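Local coordinates for protein putative dihydrodipicolinate synthase (Thermus thermophilus, PDB 2PCQ) that is of unassigned function but probably belongs to the dihydrodipicolinate synthase-like proteins, which are built on a TIM barrel, at residues A[6-11]-A[45-50]; A[19-24]-A[36-41]; A[67-72]-A[78-83]; A[72-77]-A[112-117]; A[82-87]-A[117-122]. One frame throughout, in Å; residues are numbered along the deposited sequence.

Interaction 1. Residues A[6-11]-A[45-50]; sequences IPTPFD and VHLTPE
The ring of F10 is met at its edge, near its own plane, by the methyl CD2 of L47, which lies 3.4 Å from F10 CZ and equally close to F10 CE1. A second neighbour, H46 CB, approaches F10 CZ obliquely at 4.5 Å. The imidazole of H46 points elsewhere: its ring meets that of Y259 at about 25° between planes, Y100 of the second subunit stands edge-to-face to it, and its ND1 is hydrogen-bonded to E43 OE1. With CG beside the backbone N and anti to the carbonyl carbon (chi1 -67°), F10 sends its far end directly at the leucine. L47 brings its fork to the meeting, CD2 to the phenyl and CD1 toward T8, whose methyl CG2 stays 4.4 Å from L47 CD1. The hydroxyl of T8 is engaged with G42 O and takes no part in this apolar seam. Within the fold, the loop that leaves the first barrel strand, 2-6, is thus set against the turn leading into helix 49-57. F21 of helix 18-28 packs on I6, T8 and P9, while K242 of helix 216-247 flanks F10.

Interaction 2. Residues A[19-24]-A[36-41]; sequences EAFREL and LVYGSN
The backbones of F21 and V37 keep well apart, their CA atoms 10.1 Å from each other, and the chain passes directly from V37 into Y38, whose left-handed conformation (phi 63°, psi 42°) turns it out of the strand. The gap is bridged by one long side chain. F21 has CG anti to the backbone N (chi1 -162°), which carries the phenyl off helix 18-28 toward the sheet, and its far end does the touching, chiefly through CZ: F21 CZ sits 3.8 Å from V37 CG1 and 4.0 Å from Y38 CE1. The side chains of F21 and Y38 run at about a right angle, and each ring is approached obliquely by the other. The same methyl also meets the tyrosine: V37 CG1 lies over the centre of its ring, 3.8 Å above the plane. The methyl thus touches both aromatics, which also touch each other, and its place over the ring should limit how far Y38 can turn. The phenolic oxygen, hydrogen-bonded to R52 O, comes no closer than 4.1 Å from Y38 OH to F21 CE2. The contact lies within the beta-alpha-beta unit of strand 2-6, helix 18-28 and strand 36-37; I6 and P9 also pack on F21, and V67 of strand 66-69 on Y38.

Interaction 3. Residues A[67-72]-A[78-83]; sequences VGLMEE and EGALLE
Apolar contact between L69 and A80 dominates here. L69 lies on the barrel strand and A80 on the inner side of the helix that follows it, and their CA atoms are only 6.6 Å apart, a closeness that the small alanine side chain permits. L69 carries CG anti to its own N (chi1 -169°), which brings the branched end over the helix: A80 CB stands 3.7 Å from L69 CD1 and 3.8 Å from L69 CG. The methyl CD1 then rests against the next residue, 4.1 Å from L81 CB and 3.7 Å from L81 N, a van der Waals contact with the helix backbone. L81 itself turns on toward L115 of helix 107-118.

Of the polar groups, E71 alone reaches across, and only as a neighbour: its carboxylate oxygen OE2 lies 4.3 Å from A80 CB. The charge is directed instead at R52 of helix 49-57, through a long and weak ion pair. R52 also forms a salt bridge with E83, so one arginine lies between carboxylates from the two segments.

The arrangement is that of a right-handed beta-alpha-beta unit, here strand 66-69, helix 74-87 and strand 91-94, the repeating element of the TIM barrel.

Interaction 4. Residues A[72-77]-A[112-117]; sequences ETLPQA and YEALAE
L74 and A114 meet where two helices of the outer layer of the TIM barrel, 74-87 and 107-118, lie side by side. The forked end of L74 faces the single methyl of the alanine: L74 CD2 is 3.7 Å and L74 CD1 4.0 Å from A114 CB, so both branches bear on one carbon. The bond from CA to CB of L74 does not itself aim at the neighbouring helix; it is CG, placed beside the backbone N (chi1 -73°), and the extended step beyond it that carry the methyls over. L115 answers from the other helix in the same conformation, with its CD2 doing the touching. That methyl lies 3.9 Å from A77 CB and 4.2 Å from L74 CD2, next to both an alanine and a leucine one helical turn apart. Each helix thus pairs a leucine with an alanine, large against small. Y111 packs beside L74 and A77.

T73 is the N-cap of the helix that brings L74 and A77 here. Q76 NE2 bonds to V45 O of the second subunit, and P75 packs on R256 of that same second subunit. A weak bond runs from Q76 N to T73 OG1; that hydroxyl in turn donates to Q76 OE1 at 2.7 Å, tilted 22° from the carbonyl plane.

Interaction 5. Residues A[82-87]-A[117-122]; sequences LEAKAA and EKMPLF
A water molecule joins K85 to K118 by taking a hydrogen bond from K85 NZ at 2.7 Å and giving one to the backbone atom K118 O at 2.8 Å. The ammonium group reaches it because the K85 side chain is extended along its whole length, starting with CG anti to the backbone N (chi1 -173°). The apolar half of the contact lies at the root of the same lysine. M119, present as selenomethionine, sends its selenium against the helix: M119 SE is 3.8 Å from K85 CB, 3.9 Å from K85 N and 4.4 Å from A84 CB. Its chain bends at chi3 (126°), and the residue packs further on L92 of strand 91-94 and on A89. Helix 74-87 is thereby joined to the turn that leads from helix 107-118 into the barrel strand 121-125, and A84 meets L92 of the intervening strand as well.

The two lysine nitrogens, K85 NZ and K118 NZ, remain 6.1 Å apart, a like-charged pair whose mutual repulsion the solvent probably weakens. The chemistry is divided by depth: the end of the M119 side chain is buried against the helix at A84 and the root of K85, while the charge stays on the exposed side chain of K85, where a water links the ammonium group to the carbonyl of K118.

In the fold
From the N terminus, interaction 1 closes the first loop, bringing the residues after strand 2-6 to the start of helix 49-57. Interaction 2 is nested inside it and seats helix 18-28 on strand 36-37; the two touch where F21 meets P7 and P9 and where Y38 meets L47. Strand 36-37 neighbours strand 66-69 in the sheet, which leads to interaction 3, a short closure of strand onto following helix. Interaction 4 crosses interaction 3, sharing E72, and reaches forward to helix 107-118. Interaction 5 begins where interaction 3 ends, at L82 and E83, and crosses interaction 4, sharing E117. Helix 74-87 therefore serves the last three contacts, while interactions 1 to 4 also touch the second subunit.

Interaction 1. Residues A[6-11]-A[45-50]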
# COMPACT_ATOMS: atom_id res chain seq x y z
N ILE A 6 -22.27 2.21 19.59
CA ILE A 6 -23.00 3.46 19.65
C ILE A 6 -22.11 4.70 19.53
O ILE A 6 -21.03 4.77 20.10
CB ILE A 6 -23.85 3.59 20.94
CG1 ILE A 6 -22.95 3.67 22.18
CG2 ILE A 6 -24.80 2.40 21.05
CD1 ILE A 6 -23.71 4.03 23.44
N PRO A 7 -22.57 5.69 18.76
CA PRO A 7 -21.78 6.91 18.61
C PRO A 7 -21.83 7.74 19.89
O PRO A 7 -22.70 7.52 20.74
CB PRO A 7 -22.46 7.61 17.43
CG PRO A 7 -23.88 7.20 17.57
CD PRO A 7 -23.77 5.73 17.91
N THR A 8 -20.89 8.66 20.03
CA THR A 8 -20.85 9.54 21.19
C THR A 8 -21.29 10.91 20.69
O THR A 8 -20.60 11.54 19.89
CB THR A 8 -19.43 9.63 21.78
OG1 THR A 8 -19.01 8.32 22.20
CG2 THR A 8 -19.42 10.56 22.99
N PRO A 9 -22.45 11.38 21.16
CA PRO A 9 -23.02 12.68 20.77
C PRO A 9 -22.26 13.93 21.19
O PRO A 9 -21.80 14.04 22.32
CB PRO A 9 -24.42 12.65 21.40
CG PRO A 9 -24.71 11.18 21.56
CD PRO A 9 -23.39 10.65 22.02
N PHE A 10 -22.15 14.87 20.25
CA PHE A 10 -21.53 16.17 20.47
C PHE A 10 -22.55 17.13 19.84
O PHE A 10 -23.25 16.74 18.91
CB PHE A 10 -20.22 16.33 19.68
CG PHE A 10 -19.11 15.42 20.13
CD1 PHE A 10 -18.42 15.68 21.32
CD2 PHE A 10 -18.74 14.31 19.37
CE1 PHE A 10 -17.39 14.84 21.74
CE2 PHE A 10 -17.71 13.47 19.78
CZ PHE A 10 -17.03 13.74 20.97
N ASP A 11 -22.67 18.35 20.35
CA ASP A 11 -23.59 19.29 19.72
C ASP A 11 -22.81 19.82 18.52
O ASP A 11 -21.69 19.38 18.28
CB ASP A 11 -23.98 20.44 20.66
CG ASP A 11 -22.79 21.18 21.23
OD1 ASP A 11 -21.77 21.34 20.52
OD2 ASP A 11 -22.88 21.62 22.40
N VAL A 45 -11.36 8.48 20.56
CA VAL A 45 -10.11 9.23 20.41
C VAL A 45 -10.34 10.73 20.23
O VAL A 45 -9.39 11.51 20.19
CB VAL A 45 -9.25 8.71 19.23
CG1 VAL A 45 -8.88 7.25 19.46
CG2 VAL A 45 -10.01 8.88 17.92
N HIS A 46 -11.61 11.13 20.11
CA HIS A 46 -11.93 12.54 19.96
C HIS A 46 -12.21 13.18 21.32
O HIS A 46 -12.54 14.36 21.41
CB HIS A 46 -13.14 12.72 19.05
CG HIS A 46 -12.82 12.58 17.59
ND1 HIS A 46 -13.76 12.77 16.60
CD2 HIS A 46 -11.66 12.30 16.95
CE1 HIS A 46 -13.19 12.62 15.42
NE2 HIS A 46 -11.92 12.33 15.60
N LEU A 47 -12.06 12.39 22.38
CA LEU A 47 -12.31 12.87 23.74
C LEU A 47 -11.04 12.95 24.57
O LEU A 47 -10.12 12.16 24.39
CB LEU A 47 -13.28 11.93 24.46
CG LEU A 47 -14.64 11.64 23.83
CD1 LEU A 47 -15.32 10.53 24.60
CD2 LEU A 47 -15.49 12.90 23.84
N THR A 48 -11.00 13.91 25.49
CA THR A 48 -9.86 14.03 26.40
C THR A 48 -10.14 13.01 27.49
O THR A 48 -11.27 12.54 27.63
CB THR A 48 -9.80 15.43 27.05
OG1 THR A 48 -10.98 15.65 27.83
CG2 THR A 48 -9.67 16.51 26.00
N PRO A 49 -9.13 12.64 28.28
CA PRO A 49 -9.34 11.66 29.35
C PRO A 49 -10.50 12.05 30.28
O PRO A 49 -11.25 11.20 30.75
CB PRO A 49 -8.00 11.65 30.08
CG PRO A 49 -7.03 11.88 28.95
CD PRO A 49 -7.70 12.99 28.17
N GLU A 50 -10.63 13.35 30.52
CA GLU A 50 -11.69 13.87 31.39
C GLU A 50 -13.07 13.64 30.77
O GLU A 50 -13.98 13.16 31.44
CB GLU A 50 -11.45 15.36 31.64
CG GLU A 50 -12.35 16.01 32.69
CD GLU A 50 -13.74 16.34 32.16
OE1 GLU A 50 -13.83 16.92 31.06
OE2 GLU A 50 -14.73 16.02 32.85

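Interaction 2. Residues A[19-24]-A[36-41]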
# COMPACT_ATOMS: atom_id res chain seq x y z
N GLU A 19 -26.34 14.02 28.28
CA GLU A 19 -27.76 13.68 28.29
C GLU A 19 -28.13 12.90 27.03
O GLU A 19 -28.81 11.88 27.11
CB GLU A 19 -28.61 14.95 28.38
CG GLU A 19 -28.50 15.70 29.71
CD GLU A 19 -27.09 16.14 30.04
OE1 GLU A 19 -26.42 16.72 29.16
OE2 GLU A 19 -26.64 15.90 31.19
N ALA A 20 -27.68 13.39 25.88
CA ALA A 20 -27.97 12.73 24.61
C ALA A 20 -27.35 11.34 24.58
O ALA A 20 -27.97 10.39 24.09
CB ALA A 20 -27.44 13.57 23.46
N PHE A 21 -26.14 11.22 25.11
CA PHE A 21 -25.42 9.95 25.14
C PHE A 21 -26.25 8.91 25.89
O PHE A 21 -26.45 7.79 25.41
CB PHE A 21 -24.06 10.17 25.83
CG PHE A 21 -23.04 9.08 25.56
CD1 PHE A 21 -23.15 8.24 24.46
CD2 PHE A 21 -21.92 8.95 26.39
CE1 PHE A 21 -22.17 7.28 24.18
CE2 PHE A 21 -20.93 8.00 26.12
CZ PHE A 21 -21.05 7.17 25.01
N ARG A 22 -26.74 9.29 27.06
CA ARG A 22 -27.54 8.39 27.89
C ARG A 22 -28.86 8.01 27.22
O ARG A 22 -29.27 6.85 27.24
CB ARG A 22 -27.81 9.05 29.25
CG ARG A 22 -28.64 8.22 30.20
CD ARG A 22 -28.71 8.85 31.59
NE ARG A 22 -29.11 10.25 31.55
CZ ARG A 22 -28.29 11.28 31.74
NH1 ARG A 22 -27.00 11.06 31.99
NH2 ARG A 22 -28.74 12.52 31.68
N GLU A 23 -29.53 8.98 26.61
CA GLU A 23 -30.80 8.73 25.95
C GLU A 23 -30.61 7.81 24.75
O GLU A 23 -31.43 6.92 24.50
CB GLU A 23 -31.43 10.04 25.48
CG GLU A 23 -32.85 9.88 24.97
CD GLU A 23 -33.42 11.17 24.41
OE1 GLU A 23 -33.26 12.22 25.07
OE2 GLU A 23 -34.04 11.13 23.33
N LEU A 24 -29.53 8.02 24.00
CA LEU A 24 -29.25 7.21 22.83
C LEU A 24 -29.03 5.76 23.23
O LEU A 24 -29.56 4.85 22.60
CB LEU A 24 -28.00 7.74 22.12
CG LEU A 24 -27.59 7.02 20.84
CD1 LEU A 24 -28.67 7.20 19.78
CD2 LEU A 24 -26.26 7.58 20.35
N LEU A 36 -21.52 -1.52 22.76
CA LEU A 36 -20.08 -1.31 22.72
C LEU A 36 -19.93 0.20 22.84
O LEU A 36 -20.33 0.94 21.93
CB LEU A 36 -19.46 -1.78 21.40
CG LEU A 36 -18.08 -1.16 21.12
CD1 LEU A 36 -17.12 -1.40 22.29
CD2 LEU A 36 -17.50 -1.74 19.83
N VAL A 37 -19.40 0.65 23.97
CA VAL A 37 -19.19 2.08 24.20
C VAL A 37 -17.76 2.44 23.78
O VAL A 37 -16.82 1.72 24.10
CB VAL A 37 -19.38 2.44 25.69
CG1 VAL A 37 -19.21 3.94 25.89
CG2 VAL A 37 -20.76 2.01 26.16
N TYR A 38 -17.61 3.54 23.05
CA TYR A 38 -16.30 3.99 22.58
C TYR A 38 -15.65 3.01 21.61
O TYR A 38 -14.44 2.75 21.69
CB TYR A 38 -15.35 4.27 23.75
CG TYR A 38 -15.81 5.37 24.70
CD1 TYR A 38 -16.62 6.42 24.24
CD2 TYR A 38 -15.43 5.37 26.04
CE1 TYR A 38 -17.02 7.44 25.10
CE2 TYR A 38 -15.82 6.40 26.91
CZ TYR A 38 -16.62 7.43 26.43
OH TYR A 38 -17.01 8.44 27.27
N GLY A 39 -16.45 2.46 20.71
CA GLY A 39 -15.94 1.55 19.69
C GLY A 39 -15.33 2.44 18.62
O GLY A 39 -15.25 3.65 18.82
N SER A 40 -14.92 1.87 17.49
CA SER A 40 -14.32 2.69 16.43
C SER A 40 -15.27 3.75 15.88
O SER A 40 -14.84 4.78 15.38
CB SER A 40 -13.78 1.81 15.29
OG SER A 40 -14.80 1.03 14.70
N ASN A 41 -16.58 3.51 15.97
CA ASN A 41 -17.56 4.48 15.49
C ASN A 41 -18.00 5.41 16.62
O ASN A 41 -18.83 6.29 16.42
CB ASN A 41 -18.80 3.75 14.93
CG ASN A 41 -18.62 3.34 13.48
OD1 ASN A 41 -18.86 4.13 12.56
ND2 ASN A 41 -18.20 2.10 13.26

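Interaction 3. Residues A[67-72]-A[78-83]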
# COMPACT_ATOMS: atom_id res chain seq x y z
N VAL A 67 -16.39 -1.81 26.46
CA VAL A 67 -15.86 -0.46 26.35
C VAL A 67 -14.58 -0.51 25.53
O VAL A 67 -13.67 -1.28 25.83
CB VAL A 67 -15.54 0.15 27.73
CG1 VAL A 67 -14.97 1.55 27.56
CG2 VAL A 67 -16.81 0.20 28.58
N GLY A 68 -14.53 0.30 24.48
CA GLY A 68 -13.35 0.33 23.64
C GLY A 68 -12.24 1.11 24.34
O GLY A 68 -12.50 2.14 24.96
N LEU A 69 -11.01 0.61 24.25
CA LEU A 69 -9.87 1.28 24.86
C LEU A 69 -8.82 1.49 23.78
O LEU A 69 -8.19 0.53 23.31
CB LEU A 69 -9.31 0.46 26.02
CG LEU A 69 -8.29 1.18 26.91
CD1 LEU A 69 -8.23 0.51 28.27
CD2 LEU A 69 -6.93 1.20 26.25
N MSE A 70 -8.66 2.74 23.37
CA MSE A 70 -7.69 3.07 22.35
C MSE A 70 -6.70 4.11 22.85
O MSE A 70 -6.96 5.31 22.82
CB MSE A 70 -8.41 3.59 21.12
CG MSE A 70 -9.53 2.67 20.69
SE MSE A 70 -10.34 3.25 19.07
CE MSE A 70 -11.91 2.11 19.15
N GLU A 71 -5.56 3.62 23.34
CA GLU A 71 -4.50 4.48 23.86
C GLU A 71 -3.18 4.08 23.21
O GLU A 71 -3.07 3.02 22.59
CB GLU A 71 -4.39 4.33 25.39
CG GLU A 71 -5.63 4.71 26.18
CD GLU A 71 -6.08 6.14 25.96
OE1 GLU A 71 -5.22 7.03 25.79
OE2 GLU A 71 -7.31 6.38 25.97
N GLU A 72 -2.18 4.95 23.35
CA GLU A 72 -0.87 4.73 22.77
C GLU A 72 0.11 4.10 23.75
O GLU A 72 1.09 3.49 23.33
CB GLU A 72 -0.29 6.05 22.27
CG GLU A 72 -1.17 6.84 21.30
CD GLU A 72 -1.07 6.36 19.86
OE1 GLU A 72 -0.29 5.42 19.58
OE2 GLU A 72 -1.77 6.94 19.00
N GLU A 78 -4.01 2.94 31.63
CA GLU A 78 -4.40 2.66 33.01
C GLU A 78 -5.70 3.34 33.46
O GLU A 78 -6.59 2.68 33.99
CB GLU A 78 -3.25 3.00 33.96
CG GLU A 78 -3.55 4.07 35.00
CD GLU A 78 -2.45 4.19 36.04
OE1 GLU A 78 -2.56 5.07 36.92
OE2 GLU A 78 -1.48 3.40 35.97
N GLY A 79 -5.81 4.64 33.24
CA GLY A 79 -7.01 5.35 33.64
C GLY A 79 -8.25 4.88 32.89
O GLY A 79 -9.32 4.72 33.48
N ALA A 80 -8.10 4.66 31.59
CA ALA A 80 -9.22 4.20 30.77
C ALA A 80 -9.73 2.86 31.29
O ALA A 80 -10.93 2.65 31.38
CB ALA A 80 -8.77 4.06 29.32
N LEU A 81 -8.80 1.97 31.64
CA LEU A 81 -9.18 0.66 32.15
C LEU A 81 -9.88 0.77 33.50
O LEU A 81 -10.92 0.14 33.71
CB LEU A 81 -7.94 -0.24 32.26
CG LEU A 81 -8.16 -1.70 32.66
CD1 LEU A 81 -6.97 -2.54 32.20
CD2 LEU A 81 -8.35 -1.81 34.17
N LEU A 82 -9.33 1.57 34.41
CA LEU A 82 -9.94 1.74 35.73
C LEU A 82 -11.36 2.27 35.62
O LEU A 82 -12.25 1.84 36.35
CB LEU A 82 -9.10 2.69 36.60
CG LEU A 82 -7.70 2.22 36.99
CD1 LEU A 82 -7.03 3.28 37.85
CD2 LEU A 82 -7.78 0.90 37.73
N GLU A 83 -11.56 3.21 34.71
CA GLU A 83 -12.87 3.81 34.48
C GLU A 83 -13.86 2.78 33.96
O GLU A 83 -15.00 2.71 34.43
CB GLU A 83 -12.73 4.97 33.48
CG GLU A 83 -12.06 6.20 34.06
CD GLU A 83 -11.43 7.10 33.01
OE1 GLU A 83 -11.86 7.05 31.84
OE2 GLU A 83 -10.49 7.86 33.36

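Interaction 4. Residues A[72-77]-A[112-117]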
# COMPACT_ATOMS: atom_id res chain seq x y z
N GLU A 72 -2.18 4.95 23.35
CA GLU A 72 -0.87 4.73 22.77
C GLU A 72 0.11 4.10 23.75
O GLU A 72 1.09 3.49 23.33
CB GLU A 72 -0.29 6.05 22.27
CG GLU A 72 -1.17 6.84 21.30
CD GLU A 72 -1.07 6.36 19.86
OE1 GLU A 72 -0.29 5.42 19.58
OE2 GLU A 72 -1.77 6.94 19.00
N THR A 73 -0.14 4.26 25.05
CA THR A 73 0.77 3.72 26.06
C THR A 73 0.05 3.14 27.28
O THR A 73 -1.13 3.40 27.50
CB THR A 73 1.72 4.81 26.58
OG1 THR A 73 0.97 5.79 27.32
CG2 THR A 73 2.42 5.50 25.42
N LEU A 74 0.77 2.36 28.07
CA LEU A 74 0.20 1.76 29.26
C LEU A 74 -0.20 2.83 30.28
O LEU A 74 -1.28 2.75 30.87
CB LEU A 74 1.19 0.76 29.87
CG LEU A 74 1.30 -0.54 29.06
CD1 LEU A 74 2.43 -1.41 29.59
CD2 LEU A 74 -0.03 -1.28 29.11
N PRO A 75 0.65 3.84 30.51
CA PRO A 75 0.26 4.87 31.47
C PRO A 75 -1.08 5.52 31.10
O PRO A 75 -1.91 5.77 31.97
CB PRO A 75 1.42 5.85 31.43
CG PRO A 75 2.59 4.93 31.22
CD PRO A 75 2.07 4.00 30.13
N GLN A 76 -1.27 5.80 29.81
CA GLN A 76 -2.51 6.42 29.35
C GLN A 76 -3.67 5.42 29.42
O GLN A 76 -4.81 5.79 29.68
CB GLN A 76 -2.37 6.90 27.91
CG GLN A 76 -1.50 8.13 27.74
CD GLN A 76 -1.06 8.34 26.31
OE1 GLN A 76 -0.42 7.46 25.72
NE2 GLN A 76 -1.40 9.49 25.74
N ALA A 77 -3.35 4.15 29.19
CA ALA A 77 -4.35 3.09 29.23
C ALA A 77 -4.88 2.81 30.63
O ALA A 77 -6.06 2.49 30.81
CB ALA A 77 -3.77 1.82 28.64
N TYR A 112 -0.91 -5.91 25.66
CA TYR A 112 -2.10 -6.70 25.92
C TYR A 112 -2.03 -7.54 27.19
O TYR A 112 -3.03 -7.70 27.89
CB TYR A 112 -2.40 -7.60 24.72
CG TYR A 112 -3.03 -6.86 23.56
CD1 TYR A 112 -2.37 -6.75 22.33
CD2 TYR A 112 -4.29 -6.28 23.69
CE1 TYR A 112 -2.96 -6.07 21.26
CE2 TYR A 112 -4.88 -5.59 22.63
CZ TYR A 112 -4.22 -5.49 21.42
OH TYR A 112 -4.81 -4.84 20.37
N GLU A 113 -0.86 -8.09 27.50
CA GLU A 113 -0.72 -8.90 28.70
C GLU A 113 -0.88 -8.04 29.95
O GLU A 113 -1.42 -8.49 30.95
CB GLU A 113 0.63 -9.62 28.70
CG GLU A 113 0.78 -10.57 27.52
CD GLU A 113 2.13 -11.23 27.46
OE1 GLU A 113 3.10 -10.67 28.02
OE2 GLU A 113 2.24 -12.31 26.82
N ALA A 114 -0.41 -6.80 29.88
CA ALA A 114 -0.53 -5.88 31.01
C ALA A 114 -2.00 -5.57 31.25
O ALA A 114 -2.47 -5.60 32.39
CB ALA A 114 0.24 -4.60 30.73
N LEU A 115 -2.73 -5.27 30.18
CA LEU A 115 -4.15 -4.96 30.31
C LEU A 115 -4.97 -6.18 30.75
O LEU A 115 -5.83 -6.08 31.62
CB LEU A 115 -4.70 -4.44 28.97
CG LEU A 115 -4.06 -3.19 28.37
CD1 LEU A 115 -4.75 -2.84 27.05
CD2 LEU A 115 -4.16 -2.02 29.34
N ALA A 116 -4.67 -7.34 30.15
CA ALA A 116 -5.38 -8.58 30.46
C ALA A 116 -5.15 -9.01 31.91
O ALA A 116 -5.94 -9.76 32.47
CB ALA A 116 -4.93 -9.69 29.52
N GLU A 117 -4.06 -8.53 32.50
CA GLU A 117 -3.74 -8.87 33.87
C GLU A 117 -4.74 -8.19 34.81
O GLU A 117 -5.00 -8.68 35.90
CB GLU A 117 -2.32 -8.40 34.20
CG GLU A 117 -1.78 -8.86 35.54
CD GLU A 117 -1.72 -10.38 35.65
OE1 GLU A 117 -1.10 -11.02 34.77
OE2 GLU A 117 -2.29 -10.93 36.62

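Interaction 5. Residues A[82-87]-A[117-122]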
# COMPACT_ATOMS: atom_id res chain seq x y z
N LEU A 82 -9.33 1.57 34.41
CA LEU A 82 -9.94 1.74 35.73
C LEU A 82 -11.36 2.27 35.62
O LEU A 82 -12.25 1.84 36.35
CB LEU A 82 -9.10 2.69 36.60
CG LEU A 82 -7.70 2.22 36.99
CD1 LEU A 82 -7.03 3.28 37.85
CD2 LEU A 82 -7.78 0.90 37.73
N GLU A 83 -11.56 3.21 34.71
CA GLU A 83 -12.87 3.81 34.48
C GLU A 83 -13.86 2.78 33.96
O GLU A 83 -15.00 2.71 34.43
CB GLU A 83 -12.73 4.97 33.48
CG GLU A 83 -12.06 6.20 34.06
CD GLU A 83 -11.43 7.10 33.01
OE1 GLU A 83 -11.86 7.05 31.84
OE2 GLU A 83 -10.49 7.86 33.36
N ALA A 84 -13.42 1.97 33.00
CA ALA A 84 -14.27 0.94 32.41
C ALA A 84 -14.66 -0.09 33.46
O ALA A 84 -15.81 -0.52 33.52
CB ALA A 84 -13.53 0.25 31.26
N LYS A 85 -13.71 -0.47 34.30
CA LYS A 85 -13.96 -1.46 35.34
C LYS A 85 -14.97 -0.93 36.37
O LYS A 85 -15.86 -1.65 36.80
CB LYS A 85 -12.66 -1.83 36.04
CG LYS A 85 -12.81 -2.98 37.03
CD LYS A 85 -11.49 -3.33 37.70
CE LYS A 85 -11.71 -4.41 38.75
NZ LYS A 85 -10.46 -4.73 39.49
N ALA A 86 -14.81 0.33 36.75
CA ALA A 86 -15.70 0.96 37.73
C ALA A 86 -17.11 1.10 37.17
O ALA A 86 -18.08 1.12 37.94
CB ALA A 86 -15.16 2.33 38.13
N ALA A 87 -17.23 1.18 35.85
CA ALA A 87 -18.54 1.33 35.21
C ALA A 87 -19.25 -0.02 35.14
O ALA A 87 -20.44 -0.08 34.85
CB ALA A 87 -18.38 1.92 33.82
N GLU A 117 -4.06 -8.53 32.50
CA GLU A 117 -3.74 -8.87 33.87
C GLU A 117 -4.74 -8.19 34.81
O GLU A 117 -5.00 -8.68 35.90
CB GLU A 117 -2.32 -8.40 34.20
CG GLU A 117 -1.78 -8.86 35.54
CD GLU A 117 -1.72 -10.38 35.65
OE1 GLU A 117 -1.10 -11.02 34.77
OE2 GLU A 117 -2.29 -10.93 36.62
N LYS A 118 -5.30 -7.07 34.36
CA LYS A 118 -6.25 -6.30 35.17
C LYS A 118 -7.72 -6.44 34.76
O LYS A 118 -8.63 -6.22 35.58
CB LYS A 118 -5.87 -4.82 35.11
CG LYS A 118 -4.41 -4.50 35.44
CD LYS A 118 -4.05 -4.81 36.89
CE LYS A 118 -4.81 -3.91 37.85
NZ LYS A 118 -4.43 -4.17 39.27
N MSE A 119 -7.97 -6.81 33.51
CA MSE A 119 -9.35 -6.92 33.07
C MSE A 119 -9.49 -7.76 31.82
O MSE A 119 -8.59 -7.82 31.00
CB MSE A 119 -9.91 -5.53 32.77
CG MSE A 119 -11.26 -5.23 33.36
SE MSE A 119 -11.80 -3.52 32.70
CE MSE A 119 -13.52 -4.09 31.97
N PRO A 120 -10.65 -8.42 31.67
CA PRO A 120 -10.89 -9.26 30.49
C PRO A 120 -10.98 -8.33 29.29
O PRO A 120 -11.44 -7.19 29.42
CB PRO A 120 -12.24 -9.92 30.80
CG PRO A 120 -12.28 -9.90 32.32
CD PRO A 120 -11.73 -8.56 32.65
N LEU A 121 -10.50 -8.80 28.15
CA LEU A 121 -10.56 -7.99 26.96
C LEU A 121 -10.62 -8.75 25.65
O LEU A 121 -10.28 -9.94 25.58
CB LEU A 121 -9.39 -6.98 26.90
CG LEU A 121 -7.92 -7.23 26.50
CD1 LEU A 121 -7.06 -7.36 27.74
CD2 LEU A 121 -7.77 -8.44 25.60
N PHE A 122 -11.06 -8.05 24.61
CA PHE A 122 -11.12 -8.59 23.26
C PHE A 122 -10.08 -7.78 22.50
O PHE A 122 -9.90 -6.59 22.76
CB PHE A 122 -12.49 -8.31 22.64
CG PHE A 122 -13.57 -9.26 23.09
CD1 PHE A 122 -13.82 -10.43 22.39
CD2 PHE A 122 -14.35 -8.97 24.21
CE1 PHE A 122 -14.83 -11.30 22.78
CE2 PHE A 122 -15.36 -9.83 24.62
CZ PHE A 122 -15.60 -11.00 23.90
O HOH W 1 -8.16 -5.60 38.26